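Local coordinates for protein thymine dioxygenase (Neurospora crassa, PDB 5C3O) that probably hydroxylates the methyl group of thymine as a 2-oxoglutarate- and iron-dependent dioxygenase, and here carries calcium in its metal site, at residues D11-P16 and Q43-I48; H216-S221 and V253-D258; Q234-N239 and S270-V275. All blocks are in the same frame, centred on the assembly; numbering follows the deposited sequence.

Overall arrangement
All three contacts lie in or against the double-stranded beta-helix of a 2-oxoglutarate dioxygenase, contact 1 where N-terminal strands extend its large sheet. Contact 2 is buried and nearest the middle, its centre about 9 Å from that of the chain; contact 1 is also buried but farther out, and contact 3 is only partly buried. Contacts 1 and 2 share the large sheet, where strands 47-51 and 251-256 are neighbours, whereas contact 3 belongs to the three-stranded sheet. Contact 1 is apolar packing, contact 2 hydrogen bonds round two metal ligands, and contact 3 strand pairing with a two-bond arginine-glutamine grip. Contacts 2 and 3 together hold the three protein ligands of one calcium ion.

Contact 1 of 3, residues D11-P16 and Q43-I48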
loop_
_atom_site.group_PDB
_atom_site.type_symbol
_atom_site.label_atom_id
_atom_site.label_comp_id
_atom_site.label_asym_id
_atom_site.label_seq_id
_atom_site.Cartn_x
_atom_site.Cartn_y
_atom_site.Cartn_z
ATOM N N ASP A 11 6.766 -0.760 22.879
ATOM C CA ASP A 11 8.020 -1.523 22.887
ATOM C C ASP A 11 9.140 -0.828 22.105
ATOM O O ASP A 11 9.962 -1.483 21.463
ATOM C CB ASP A 11 7.775 -2.938 22.341
ATOM C CG ASP A 11 8.880 -3.915 22.712
ATOM O OD1 ASP A 11 9.207 -4.031 23.913
ATOM O OD2 ASP A 11 9.416 -4.578 21.801
ATOM N N GLY A 12 9.166 0.503 22.167
ATOM C CA GLY A 12 10.144 1.298 21.423
ATOM C C GLY A 12 9.827 1.495 19.943
ATOM O O GLY A 12 10.597 2.135 19.225
ATOM N N LEU A 13 8.704 0.951 19.477
ATOM C CA LEU A 13 8.279 1.115 18.086
ATOM C C LEU A 13 7.308 2.286 18.023
ATOM O O LEU A 13 6.229 2.239 18.622
ATOM C CB LEU A 13 7.607 -0.159 17.564
ATOM C CG LEU A 13 7.693 -0.465 16.059
ATOM C CD1 LEU A 13 6.612 -1.459 15.663
ATOM C CD2 LEU A 13 7.585 0.779 15.195
ATOM N N VAL A 14 7.700 3.337 17.305
ATOM C CA VAL A 14 6.867 4.521 17.147
ATOM C C VAL A 14 6.571 4.741 15.661
ATOM O O VAL A 14 7.453 5.112 14.895
ATOM C CB VAL A 14 7.544 5.773 17.749
ATOM C CG1 VAL A 14 6.585 6.956 17.741
ATOM C CG2 VAL A 14 8.020 5.489 19.171
ATOM N N ILE A 15 5.326 4.486 15.263
ATOM C CA ILE A 15 4.877 4.746 13.898
ATOM C C ILE A 15 4.009 5.996 13.920
ATOM O O ILE A 15 2.922 5.983 14.509
ATOM C CB ILE A 15 4.081 3.561 13.320
ATOM C CG1 ILE A 15 4.977 2.323 13.246
ATOM C CG2 ILE A 15 3.558 3.895 11.929
ATOM C CD1 ILE A 15 4.243 1.032 12.974
ATOM N N PRO A 16 4.485 7.084 13.285
ATOM C CA PRO A 16 3.762 8.347 13.355
ATOM C C PRO A 16 2.530 8.391 12.457
ATOM O O PRO A 16 2.417 7.616 11.511
ATOM C CB PRO A 16 4.800 9.369 12.889
ATOM C CG PRO A 16 5.676 8.606 11.962
ATOM C CD PRO A 16 5.727 7.204 12.500
ATOM N N GLN A 43 13.101 6.666 8.576
ATOM C CA GLN A 43 14.451 6.457 9.111
ATOM C C GLN A 43 14.477 5.664 10.423
ATOM O O GLN A 43 15.469 5.007 10.726
ATOM C CB GLN A 43 15.157 7.794 9.332
ATOM C CG GLN A 43 15.678 8.442 8.063
ATOM C CD GLN A 43 16.391 9.751 8.335
ATOM O OE1 GLN A 43 16.053 10.468 9.275
ATOM N NE2 GLN A 43 17.383 10.066 7.521
ATOM N N THR A 44 13.405 5.749 11.206
ATOM C CA THR A 44 13.361 5.119 12.521
ATOM C C THR A 44 12.543 3.832 12.489
ATOM O O THR A 44 13.088 2.758 12.697
ATOM C CB THR A 44 12.791 6.073 13.583
ATOM O OG1 THR A 44 11.527 6.578 13.144
ATOM C CG2 THR A 44 13.746 7.233 13.824
ATOM N N ALA A 45 11.247 3.943 12.206
ATOM C CA ALA A 45 10.351 2.776 12.180
ATOM C C ALA A 45 10.288 2.072 10.820
ATOM O O ALA A 45 10.002 0.871 10.753
ATOM C CB ALA A 45 8.951 3.190 12.606
ATOM N N GLY A 46 10.524 2.819 9.739
ATOM C CA GLY A 46 10.365 2.289 8.379
ATOM C C GLY A 46 8.909 2.239 7.930
ATOM O O GLY A 46 8.618 1.801 6.816
ATOM N N PHE A 47 8.008 2.692 8.804
ATOM C CA PHE A 47 6.563 2.666 8.598
ATOM C C PHE A 47 5.994 3.998 9.053
ATOM O O PHE A 47 6.453 4.551 10.055
ATOM C CB PHE A 47 5.910 1.578 9.460
ATOM C CG PHE A 47 5.756 0.248 8.775
ATOM C CD1 PHE A 47 6.813 -0.649 8.719
ATOM C CD2 PHE A 47 4.540 -0.124 8.227
ATOM C CE1 PHE A 47 6.666 -1.880 8.100
ATOM C CE2 PHE A 47 4.387 -1.355 7.610
ATOM C CZ PHE A 47 5.452 -2.231 7.544
ATOM N N ILE A 48 4.999 4.503 8.326
ATOM C CA ILE A 48 4.198 5.649 8.762
ATOM C C ILE A 48 2.733 5.402 8.412
ATOM O O ILE A 48 2.420 4.555 7.574
ATOM C CB ILE A 48 4.646 6.970 8.090
ATOM C CG1 ILE A 48 4.314 6.956 6.592
ATOM C CG2 ILE A 48 6.131 7.219 8.324
ATOM C CD1 ILE A 48 4.756 8.189 5.841
#
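Ile15 meets Phe47 because its first torsion sets CG1 beside the backbone N and CG2 anti to it (chi1 -62°), while a nearly straight chi2 sends CD1 onward. The two branches are thereby spread over the start of the neighbouring strand: Ile15 CD1 reaches Phe47 CB at 3.9 Å, and Ile15 CG2 sits 3.5 Å from Phe47 O. The place is near one end of the large sheet of the double-stranded beta-helix (DSBH) fold, where strand 13-19 lies between strand 8-10 and strand 47-51 and runs parallel to the latter. No hydrogen bond links 11-16 to 43-48; the backbone pairing appears one residue beyond, between Pro16 and Tyr49, so packing carries this end. A branched, wholly apolar residue suits the buried position of Ile15, which spans both the turn and the strand. Side by side with it and pointing the same way, Phe47 carries its ring away from 11-16 to meet His273 edge-to-face; the nearest atom of the Phe47 side chain lies about 6 Å from the calcium ion. Phe47 thus links the apolar packing near the end of the sheet to a residue of the metal site.

After helix 28-44 the chain turns at Gly46, whose phi of 79° glycine adopts easily, into strand 47-51. Ala45, held in this turn, is directed at the other segment. Its small methyl group fits between Leu13, whose CD2 lies 3.8 Å from Ala45 CB, and the backbone of Val14. At the other end Pro16 crosses Ile48, the compact, rigid ring presenting its CG to a methyl group: Pro16 CG rests 3.9 Å from Ile48 CG2. The tightest spot belongs to the methyl group of the turn, where Ala45 CB approaches Val14 O to 3.3 Å.

Contact 2 of 3, residues H216-S221 and V253-D258. With CA (calcium ion), chain H.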
loop_
_atom_site.group_PDB
_atom_site.type_symbol
_atom_site.label_atom_id
_atom_site.label_comp_id
_atom_site.label_asym_id
_atom_site.label_seq_id
_atom_site.Cartn_x
_atom_site.Cartn_y
_atom_site.Cartn_z
ATOM N N HIS A 216 8.786 -10.862 6.672
ATOM C CA HIS A 216 9.531 -10.412 5.501
ATOM C C HIS A 216 9.705 -8.893 5.469
ATOM O O HIS A 216 9.040 -8.153 6.203
ATOM C CB HIS A 216 8.804 -10.853 4.229
ATOM C CG HIS A 216 7.532 -10.105 3.978
ATOM N ND1 HIS A 216 6.436 -10.193 4.810
ATOM C CD2 HIS A 216 7.189 -9.238 2.996
ATOM C CE1 HIS A 216 5.470 -9.421 4.346
ATOM N NE2 HIS A 216 5.902 -8.829 3.248
ATOM N N THR A 217 10.620 -8.449 4.612
ATOM C CA THR A 217 10.702 -7.056 4.205
ATOM C C THR A 217 10.240 -7.004 2.764
ATOM O O THR A 217 10.430 -7.968 2.017
ATOM C CB THR A 217 12.139 -6.498 4.276
ATOM O OG1 THR A 217 12.956 -7.117 3.276
ATOM C CG2 THR A 217 12.748 -6.714 5.647
ATOM N N ASP A 218 9.627 -5.891 2.377
ATOM C CA ASP A 218 9.217 -5.700 0.992
ATOM C C ASP A 218 10.418 -5.367 0.109
ATOM O O ASP A 218 11.435 -4.852 0.577
ATOM C CB ASP A 218 8.172 -4.591 0.882
ATOM C CG ASP A 218 6.866 -4.943 1.566
ATOM O OD1 ASP A 218 6.718 -6.081 2.067
ATOM O OD2 ASP A 218 5.975 -4.073 1.597
ATOM N N TYR A 219 10.265 -5.653 -1.176
ATOM C CA TYR A 219 11.334 -5.542 -2.160
ATOM C C TYR A 219 11.471 -4.125 -2.737
ATOM O O TYR A 219 12.586 -3.655 -2.980
ATOM C CB TYR A 219 11.059 -6.560 -3.283
ATOM C CG TYR A 219 11.979 -6.509 -4.489
ATOM C CD1 TYR A 219 11.771 -5.580 -5.512
ATOM C CD2 TYR A 219 13.028 -7.415 -4.633
ATOM C CE1 TYR A 219 12.596 -5.536 -6.624
ATOM C CE2 TYR A 219 13.859 -7.380 -5.743
ATOM C CZ TYR A 219 13.639 -6.439 -6.736
ATOM O OH TYR A 219 14.461 -6.401 -7.841
ATOM N N GLY A 220 10.342 -3.450 -2.954
ATOM C CA GLY A 220 10.318 -2.217 -3.749
ATOM C C GLY A 220 10.674 -0.938 -3.009
ATOM O O GLY A 220 11.378 -0.959 -2.007
ATOM N N SER A 221 10.176 0.182 -3.526
ATOM C CA SER A 221 10.421 1.496 -2.955
ATOM C C SER A 221 9.514 1.733 -1.754
ATOM O O SER A 221 9.979 1.821 -0.622
ATOM C CB SER A 221 10.205 2.575 -4.015
ATOM O OG SER A 221 8.943 2.420 -4.648
ATOM N N VAL A 253 -1.409 2.932 5.368
ATOM C CA VAL A 253 -0.147 2.551 5.991
ATOM C C VAL A 253 0.908 2.512 4.893
ATOM O O VAL A 253 0.690 1.919 3.844
ATOM C CB VAL A 253 -0.248 1.185 6.700
ATOM C CG1 VAL A 253 1.011 0.905 7.515
ATOM C CG2 VAL A 253 -1.475 1.144 7.603
ATOM N N VAL A 254 2.040 3.166 5.135
ATOM C CA VAL A 254 3.103 3.258 4.148
ATOM C C VAL A 254 4.417 2.776 4.747
ATOM O O VAL A 254 4.817 3.233 5.811
ATOM C CB VAL A 254 3.278 4.707 3.648
ATOM C CG1 VAL A 254 4.209 4.745 2.444
ATOM C CG2 VAL A 254 1.927 5.312 3.294
ATOM N N ASN A 255 5.088 1.859 4.059
ATOM C CA ASN A 255 6.397 1.404 4.501
ATOM C C ASN A 255 7.407 1.384 3.373
ATOM O O ASN A 255 7.052 1.211 2.207
ATOM C CB ASN A 255 6.317 0.023 5.150
ATOM C CG ASN A 255 5.966 -1.075 4.165
ATOM O OD1 ASN A 255 4.828 -1.172 3.712
ATOM N ND2 ASN A 255 6.941 -1.917 3.836
ATOM N N ALA A 256 8.669 1.579 3.740
ATOM C CA ALA A 256 9.763 1.528 2.790
ATOM C C ALA A 256 10.160 0.077 2.547
ATOM O O ALA A 256 10.118 -0.745 3.461
ATOM C CB ALA A 256 10.949 2.326 3.313
ATOM N N GLY A 257 10.534 -0.226 1.308
ATOM C CA GLY A 257 11.075 -1.529 0.953
ATOM C C GLY A 257 12.577 -1.478 0.731
ATOM O O GLY A 257 13.212 -0.414 0.850
ATOM N N ASP A 258 13.140 -2.636 0.393
ATOM C CA ASP A 258 14.589 -2.804 0.288
ATOM C C ASP A 258 15.225 -1.881 -0.748
ATOM O O ASP A 258 16.350 -1.418 -0.560
ATOM C CB ASP A 258 14.935 -4.258 -0.049
ATOM C CG ASP A 258 14.520 -5.234 1.045
ATOM O OD1 ASP A 258 14.218 -4.812 2.185
ATOM O OD2 ASP A 258 14.497 -6.442 0.755
HETATM CA CA CA H . 4.873 -6.702 3.142
HETATM O O HOH W 1 9.812 -3.614 4.458
HETATM O O HOH W 2 3.522 -4.679 3.422
HETATM O O HOH W 3 2.788 -7.088 4.135
#
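Asp218 and Gly257 bring their backbones together, CA to CA at 4.6 Å, where the loop 216-221 runs across the end of strand 251-256 with chain directions 94° apart. The loop carries the HXD motif of the facial triad, two histidines and one carboxylate, of DSBH dioxygenases, here filled with calcium. Two main-chain bonds fasten the crossing. Gly257 N donates to Ser221 O at 2.9 Å, and Asp258 N donates to Asp218 O at 2.8 Å. Gly257, at the N-cap of helix 258-263, is suited by having no side chain: its CA lies 3.0 Å from Gly220 O, on the side where a CB would point.

Among the side chains, Thr217 stands at about a right angle to Asp258. Its OG1, placed between the backbone N and the carbonyl carbon (chi1 68°), gives its proton to the syn lone pair of Asp258 OD1 at 2.8 Å. The same oxygen accepts from Ser270 OG, so two hydroxyls hold this carboxylate beside the helix start.

Deeper in, the two oxygens of Asp218 divide their work. OD1 binds the calcium ion, and His216 NE2 binds it alongside; OD2 takes bonds from Thr223 OG1, from a metal-bound water and from Asn255. Asparagine suits this second-shell place, as its amide can donate from the buried strand and, together with Thr223, probably restrains the carboxylate. Asn255 ND2 reaches Asp218 OD2 at 3.3 Å, with the oxygen in the amide plane but the nitrogen well above the carboxylate plane.

Contact 3 of 3, residues Q234-N239 and S270-V275; sequences QVKSPN and STVHRV. With CA (calcium ion), chain H.
Both NE and NH2 of Arg274 converge on a single oxygen, Gln234 OE1, at 2.9 and 3.0 Å. This is a side-on, two-nitrogen grip on one acceptor, with OE1 in the guanidinium plane and the amide only 30° from coplanar with it. Glutamine suits the place because its other end, NE2, donates to Asp244, while Arg274 makes a cation-pi contact with Phe242. The two bonds lie on one face of an antiparallel pairing in the smaller, three-stranded sheet of the DSBH fold. Gln234 and Arg274 form a hydrogen-bonded pair, with Gln234 N to Arg274 O at 2.7 Å and Arg274 N to Gln234 O at 2.8 Å. Just before strand 273-275 begins, Val272 O still accepts from Lys236 N.

Val235 and His273, a non-hydrogen-bonded pair, face the other side of the sheet. Val235 CG1, anti to its own N (chi1 -179°), packs 3.6 Å from Thr271 CG2, while the other branch of Thr271, OG1, hydrogen-bonds with Ala45 O. His273 is the second histidine of the metal triad. Its ND1 donates in the ring plane to Thr271 O at 3.0 Å, which helps hold the ring where His273 NE2 meets the calcium ion at 2.2 Å.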
loop_
_atom_site.group_PDB
_atom_site.type_symbol
_atom_site.label_atom_id
_atom_site.label_comp_id
_atom_site.label_asym_id
_atom_site.label_seq_id
_atom_site.Cartn_x
_atom_site.Cartn_y
_atom_site.Cartn_z
ATOM N N GLN A 234 1.520 -6.865 11.500
ATOM C CA GLN A 234 2.427 -6.683 12.633
ATOM C C GLN A 234 3.818 -6.261 12.179
ATOM O O GLN A 234 4.341 -6.790 11.203
ATOM C CB GLN A 234 2.530 -7.969 13.452
ATOM C CG GLN A 234 1.311 -8.244 14.313
ATOM C CD GLN A 234 1.407 -9.557 15.078
ATOM O OE1 GLN A 234 2.178 -10.454 14.722
ATOM N NE2 GLN A 234 0.611 -9.676 16.133
ATOM N N VAL A 235 4.414 -5.330 12.921
ATOM C CA VAL A 235 5.730 -4.784 12.603
ATOM C C VAL A 235 6.687 -5.059 13.762
ATOM O O VAL A 235 6.340 -4.830 14.922
ATOM C CB VAL A 235 5.637 -3.264 12.347
ATOM C CG1 VAL A 235 6.996 -2.682 11.979
ATOM C CG2 VAL A 235 4.615 -2.976 11.252
ATOM N N LYS A 236 7.887 -5.545 13.446
ATOM C CA LYS A 236 8.883 -5.851 14.469
ATOM C C LYS A 236 9.419 -4.578 15.134
ATOM O O LYS A 236 9.720 -3.590 14.461
ATOM C CB LYS A 236 10.051 -6.655 13.886
ATOM C CG LYS A 236 10.915 -7.325 14.951
ATOM C CD LYS A 236 12.263 -7.795 14.415
ATOM C CE LYS A 236 12.142 -9.095 13.635
ATOM N NZ LYS A 236 13.446 -9.500 13.038
ATOM N N SER A 237 9.535 -4.620 16.458
ATOM C CA SER A 237 10.107 -3.521 17.231
ATOM C C SER A 237 11.629 -3.586 17.151
ATOM O O SER A 237 12.181 -4.605 16.723
ATOM C CB SER A 237 9.664 -3.617 18.695
ATOM O OG SER A 237 10.368 -4.641 19.379
ATOM N N PRO A 238 12.318 -2.502 17.561
ATOM C CA PRO A 238 13.779 -2.567 17.642
ATOM C C PRO A 238 14.275 -3.594 18.668
ATOM O O PRO A 238 15.376 -4.126 18.518
ATOM C CB PRO A 238 14.177 -1.143 18.058
ATOM C CG PRO A 238 12.948 -0.549 18.654
ATOM C CD PRO A 238 11.813 -1.157 17.892
ATOM N N ASN A 239 13.469 -3.858 19.696
ATOM C CA ASN A 239 13.774 -4.904 20.674
ATOM C C ASN A 239 13.608 -6.301 20.076
ATOM O O ASN A 239 14.385 -7.205 20.386
ATOM C CB ASN A 239 12.899 -4.755 21.924
ATOM C CG ASN A 239 13.233 -3.507 22.728
ATOM O OD1 ASN A 239 14.327 -2.949 22.620
ATOM N ND2 ASN A 239 12.286 -3.067 23.551
ATOM N N SER A 270 14.045 -0.708 5.758
ATOM C CA SER A 270 13.062 -1.652 5.259
ATOM C C SER A 270 12.811 -2.621 6.409
ATOM O O SER A 270 13.599 -3.535 6.641
ATOM C CB SER A 270 13.599 -2.382 4.026
ATOM O OG SER A 270 12.603 -3.204 3.445
ATOM N N THR A 271 11.724 -2.388 7.140
ATOM C CA THR A 271 11.459 -3.060 8.410
ATOM C C THR A 271 10.698 -4.379 8.234
ATOM O O THR A 271 9.750 -4.469 7.449
ATOM C CB THR A 271 10.670 -2.129 9.351
ATOM O OG1 THR A 271 11.422 -0.930 9.579
ATOM C CG2 THR A 271 10.390 -2.799 10.690
ATOM N N VAL A 272 11.125 -5.393 8.984
ATOM C CA VAL A 272 10.501 -6.714 8.967
ATOM C C VAL A 272 9.079 -6.612 9.512
ATOM O O VAL A 272 8.830 -5.926 10.503
ATOM C CB VAL A 272 11.309 -7.731 9.808
ATOM C CG1 VAL A 272 10.582 -9.069 9.907
ATOM C CG2 VAL A 272 12.703 -7.927 9.219
ATOM N N HIS A 273 8.148 -7.284 8.849
ATOM C CA HIS A 273 6.751 -7.278 9.268
ATOM C C HIS A 273 6.048 -8.543 8.770
ATOM O O HIS A 273 6.635 -9.329 8.027
ATOM C CB HIS A 273 6.051 -6.020 8.741
ATOM C CG HIS A 273 6.011 -5.935 7.250
ATOM N ND1 HIS A 273 7.120 -5.632 6.490
ATOM C CD2 HIS A 273 4.994 -6.115 6.378
ATOM C CE1 HIS A 273 6.788 -5.632 5.212
ATOM N NE2 HIS A 273 5.504 -5.928 5.117
ATOM N N ARG A 274 4.799 -8.740 9.181
ATOM C CA ARG A 274 4.039 -9.929 8.784
ATOM C C ARG A 274 2.543 -9.707 8.967
ATOM O O ARG A 274 2.132 -8.876 9.779
ATOM C CB ARG A 274 4.474 -11.144 9.614
ATOM C CG ARG A 274 4.026 -11.079 11.069
ATOM C CD ARG A 274 4.662 -12.152 11.936
ATOM N NE ARG A 274 4.210 -12.036 13.322
ATOM C CZ ARG A 274 4.680 -12.754 14.342
ATOM N NH1 ARG A 274 5.633 -13.664 14.153
ATOM N NH2 ARG A 274 4.194 -12.558 15.564
ATOM N N VAL A 275 1.740 -10.458 8.217
ATOM C CA VAL A 275 0.283 -10.429 8.382
ATOM C C VAL A 275 -0.183 -11.661 9.156
ATOM O O VAL A 275 0.355 -12.759 8.993
ATOM C CB VAL A 275 -0.481 -10.297 7.039
ATOM C CG1 VAL A 275 -0.063 -9.022 6.316
ATOM C CG2 VAL A 275 -0.284 -11.519 6.148
HETATM CA CA CA H . 4.873 -6.702 3.142
HETATM O O HOH W 3 2.788 -7.088 4.135
HETATM O O HOH W 2 3.522 -4.679 3.422
#